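Succinyl-CoA ligase (ADP-forming) subunit alpha (Methanosaeta concilii, PDB 6HXI) belongs to the CoA-ligase family, joined in one chain to a region related to the C-terminal domain of citrate synthase, and carries coenzyme A. Local coordinates at residues V256-G261 against R303-Y308. Residues are numbered along the deposited sequence; the frame is centred on the assembly and turned at random.
Sequences VAWVTG and RSFDDY
Trp258 lays one face of its indole against the backbone of Ser304 and Phe305. Ser304 CA makes a CH-pi contact there, 4.0 Å from the centroid of the six-membered ring. Phe305 N lies over the same face, farther along toward the five-membered ring, while Arg303 O comes obliquely to within 3.6 Å of Trp258 CH2. With CG anti to the backbone N (chi1 -179°), the indole reaches out from the strand to this turn, and its broad flat surface suits the peptide backbone, since the CB of Ser304 points away from the strand. The cost is a polar one: NE1 is buried, and finds no bonding partner in the model.

Two aromatic side chains, Phe305 and Tyr308, make the rest of the apolar contact. Phe305 offers its ring edge to Trp258, CD1 to CD1 at 4.1 Å, and its CB lies 3.9 Å from Trp258 NE1. Tyr308, at the start of helix 308-322, meets two strand residues differently: Val256 CG1 sits over its face, 4.2 Å from the ring centroid, whereas Trp258 CB touches the ring edge, 3.7 Å from Tyr308 CD2. The branched valine gives a methyl for that face, and the tyrosine hydroxyl makes a weak hydrogen bond to Cys230 O.

Strand 255-260, in the CoA-ligase family region, is outermost within this chain in a mixed sheet and runs parallel to its neighbour, strand 227-233. After helix 287-297 the chain returns, and the loop leading into helix 308-322 lies against the strand.

Hydrogen bonds inside the loop fix the main chain that Trp258 meets. Asp307 receives Arg303 N at OD2 (2.8 Å, 166°) and Ser304 N at OD1, its two carboxylate oxygens matching successive amides. Ser304 OG accepts from Asp306 N in an ST turn. Beyond the loop, Phe305 also packs on Ile285 of the citrate lyase chain.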
ATOM      1  N   VAL B 256     -20.073  62.250  31.216  1.00 61.81           N
ATOM      2  CA  VAL B 256     -18.994  62.866  30.425  1.00 61.31           C
ATOM      3  C   VAL B 256     -19.382  62.616  28.976  1.00 63.98           C
ATOM      4  O   VAL B 256     -19.761  61.497  28.632  1.00 63.07           O
ATOM      5  CB  VAL B 256     -17.576  62.314  30.750  1.00 65.14           C
ATOM      6  CG1 VAL B 256     -16.513  62.974  29.879  1.00 64.67           C
ATOM      7  CG2 VAL B 256     -17.233  62.492  32.232  1.00 66.84           C
ATOM      8  N   ALA B 257     -19.336  63.646  28.131  1.00 60.00           N
ATOM      9  CA  ALA B 257     -19.733  63.472  26.738  1.00 57.53           C
ATOM     10  C   ALA B 257     -18.867  64.223  25.743  1.00 60.30           C
ATOM     11  O   ALA B 257     -18.534  65.381  25.958  1.00 59.69           O
ATOM     12  CB  ALA B 257     -21.183  63.882  26.567  1.00 58.91           C
ATOM     13  N   TRP B 258     -18.526  63.560  24.628  1.00 56.19           N
ATOM     14  CA  TRP B 258     -17.784  64.177  23.536  1.00 55.25           C
ATOM     15  C   TRP B 258     -18.252  63.635  22.195  1.00 55.44           C
ATOM     16  O   TRP B 258     -18.412  62.426  22.043  1.00 51.96           O
ATOM     17  CB  TRP B 258     -16.254  64.077  23.697  1.00 53.82           C
ATOM     18  CG  TRP B 258     -15.518  64.753  22.569  1.00 55.34           C
ATOM     19  CD1 TRP B 258     -14.871  64.146  21.529  1.00 57.05           C
ATOM     20  CD2 TRP B 258     -15.485  66.162  22.293  1.00 56.67           C
ATOM     21  NE1 TRP B 258     -14.397  65.090  20.649  1.00 57.02           N
ATOM     22  CE2 TRP B 258     -14.760  66.336  21.092  1.00 60.55           C
ATOM     23  CE3 TRP B 258     -15.985  67.295  22.953  1.00 59.63           C
ATOM     24  CZ2 TRP B 258     -14.512  67.600  20.545  1.00 61.59           C
ATOM     25  CZ3 TRP B 258     -15.750  68.547  22.405  1.00 63.19           C
ATOM     26  CH2 TRP B 258     -15.013  68.693  21.222  1.00 63.69           C
ATOM     27  N   VAL B 259     -18.487  64.542  21.232  1.00 52.66           N
ATOM     28  CA  VAL B 259     -18.919  64.203  19.879  1.00 51.67           C
ATOM     29  C   VAL B 259     -17.783  64.577  18.905  1.00 57.87           C
ATOM     30  O   VAL B 259     -17.374  65.738  18.830  1.00 58.25           O
ATOM     31  CB  VAL B 259     -20.286  64.848  19.505  1.00 56.33           C
ATOM     32  CG1 VAL B 259     -20.693  64.482  18.083  1.00 55.15           C
ATOM     33  CG2 VAL B 259     -21.380  64.439  20.493  1.00 56.20           C
ATOM     34  N   THR B 260     -17.254  63.571  18.197  1.00 55.10           N
ATOM     35  CA  THR B 260     -16.157  63.735  17.229  1.00 55.10           C
ATOM     36  C   THR B 260     -16.711  64.204  15.860  1.00 59.28           C
ATOM     37  O   THR B 260     -17.888  63.996  15.561  1.00 59.61           O
ATOM     38  CB  THR B 260     -15.359  62.426  17.118  1.00 54.20           C
ATOM     39  OG1 THR B 260     -16.165  61.477  16.446  1.00 58.62           O
ATOM     40  CG2 THR B 260     -14.964  61.860  18.472  1.00 49.27           C
ATOM     41  N   GLY B 261     -15.859  64.809  15.049  1.00 55.36           N
ATOM     42  CA  GLY B 261     -16.239  65.315  13.733  1.00 55.34           C
ATOM     43  C   GLY B 261     -16.254  66.830  13.659  1.00 61.67           C
ATOM     44  O   GLY B 261     -16.997  67.395  12.857  1.00 62.18           O
ATOM     45  N   ARG B 303     -12.962  70.374  26.021  1.00 65.51           N
ATOM     46  CA  ARG B 303     -12.653  71.379  24.983  1.00 67.18           C
ATOM     47  C   ARG B 303     -12.411  70.671  23.627  1.00 68.22           C
ATOM     48  O   ARG B 303     -12.790  71.190  22.576  1.00 68.25           O
ATOM     49  CB  ARG B 303     -11.413  72.202  25.414  1.00 71.30           C
ATOM     50  CG  ARG B 303     -11.222  73.581  24.749  1.00 87.15           C
ATOM     51  CD  ARG B 303     -10.354  73.569  23.488  1.00105.51           C
ATOM     52  NE  ARG B 303      -9.217  72.644  23.576  1.00121.32           N
ATOM     53  CZ  ARG B 303      -8.544  72.168  22.531  1.00135.63           C
ATOM     54  NH1 ARG B 303      -8.875  72.534  21.297  1.00121.07           N
ATOM     55  NH2 ARG B 303      -7.542  71.319  22.710  1.00123.32           N
ATOM     56  N   SER B 304     -11.786  69.489  23.671  1.00 62.92           N
ATOM     57  CA  SER B 304     -11.487  68.612  22.515  1.00 61.04           C
ATOM     58  C   SER B 304     -11.312  67.173  23.011  1.00 60.88           C
ATOM     59  O   SER B 304     -11.389  66.935  24.222  1.00 58.39           O
ATOM     60  CB  SER B 304     -10.230  69.078  21.777  1.00 65.77           C
ATOM     61  OG  SER B 304      -9.024  68.682  22.411  1.00 73.37           O
ATOM     62  N   PHE B 305     -11.061  66.210  22.090  1.00 57.82           N
ATOM     63  CA  PHE B 305     -10.820  64.824  22.505  1.00 56.61           C
ATOM     64  C   PHE B 305      -9.571  64.676  23.432  1.00 63.99           C
ATOM     65  O   PHE B 305      -9.556  63.808  24.311  1.00 62.04           O
ATOM     66  CB  PHE B 305     -10.764  63.856  21.315  1.00 56.21           C
ATOM     67  CG  PHE B 305     -10.615  62.421  21.762  1.00 54.86           C
ATOM     68  CD1 PHE B 305     -11.703  61.719  22.270  1.00 56.37           C
ATOM     69  CD2 PHE B 305      -9.373  61.801  21.752  1.00 55.55           C
ATOM     70  CE1 PHE B 305     -11.553  60.410  22.734  1.00 56.92           C
ATOM     71  CE2 PHE B 305      -9.219  60.496  22.230  1.00 57.89           C
ATOM     72  CZ  PHE B 305     -10.308  59.810  22.720  1.00 55.55           C
ATOM     73  N   ASP B 306      -8.566  65.555  23.258  1.00 64.76           N
ATOM     74  CA  ASP B 306      -7.338  65.592  24.057  1.00 67.05           C
ATOM     75  C   ASP B 306      -7.600  65.686  25.567  1.00 71.71           C
ATOM     76  O   ASP B 306      -6.913  65.004  26.348  1.00 71.33           O
ATOM     77  CB  ASP B 306      -6.439  66.742  23.597  1.00 71.65           C
ATOM     78  CG  ASP B 306      -5.748  66.438  22.286  1.00 89.48           C
ATOM     79  OD1 ASP B 306      -6.434  66.432  21.243  1.00 90.79           O
ATOM     80  OD2 ASP B 306      -4.532  66.163  22.307  1.00 99.33           O
ATOM     81  N   ASP B 307      -8.603  66.502  25.976  1.00 67.44           N
ATOM     82  CA  ASP B 307      -8.929  66.599  27.394  1.00 67.41           C
ATOM     83  C   ASP B 307     -10.157  65.718  27.810  1.00 66.72           C
ATOM     84  O   ASP B 307     -10.832  66.073  28.768  1.00 67.20           O
ATOM     85  CB  ASP B 307      -9.055  68.067  27.870  1.00 72.66           C
ATOM     86  CG  ASP B 307      -9.930  68.986  27.047  1.00 87.78           C
ATOM     87  OD1 ASP B 307      -9.693  69.095  25.821  1.00 92.77           O
ATOM     88  OD2 ASP B 307     -10.774  69.690  27.646  1.00 91.71           O
ATOM     89  N   TYR B 308     -10.395  64.532  27.152  1.00 59.69           N
ATOM     90  CA  TYR B 308     -11.476  63.598  27.549  1.00 57.45           C
ATOM     91  C   TYR B 308     -11.147  62.979  28.924  1.00 61.57           C
ATOM     92  O   TYR B 308     -11.954  63.080  29.848  1.00 62.03           O
ATOM     93  CB  TYR B 308     -11.729  62.482  26.490  1.00 56.00           C
ATOM     94  CG  TYR B 308     -13.031  61.730  26.688  1.00 54.82           C
ATOM     95  CD1 TYR B 308     -13.102  60.622  27.532  1.00 54.83           C
ATOM     96  CD2 TYR B 308     -14.201  62.140  26.056  1.00 55.86           C
ATOM     97  CE1 TYR B 308     -14.301  59.938  27.732  1.00 50.67           C
ATOM     98  CE2 TYR B 308     -15.406  61.458  26.241  1.00 55.67           C
ATOM     99  CZ  TYR B 308     -15.448  60.357  27.078  1.00 58.95           C
ATOM    100  OH  TYR B 308     -16.634  59.693  27.257  1.00 59.51           O
TER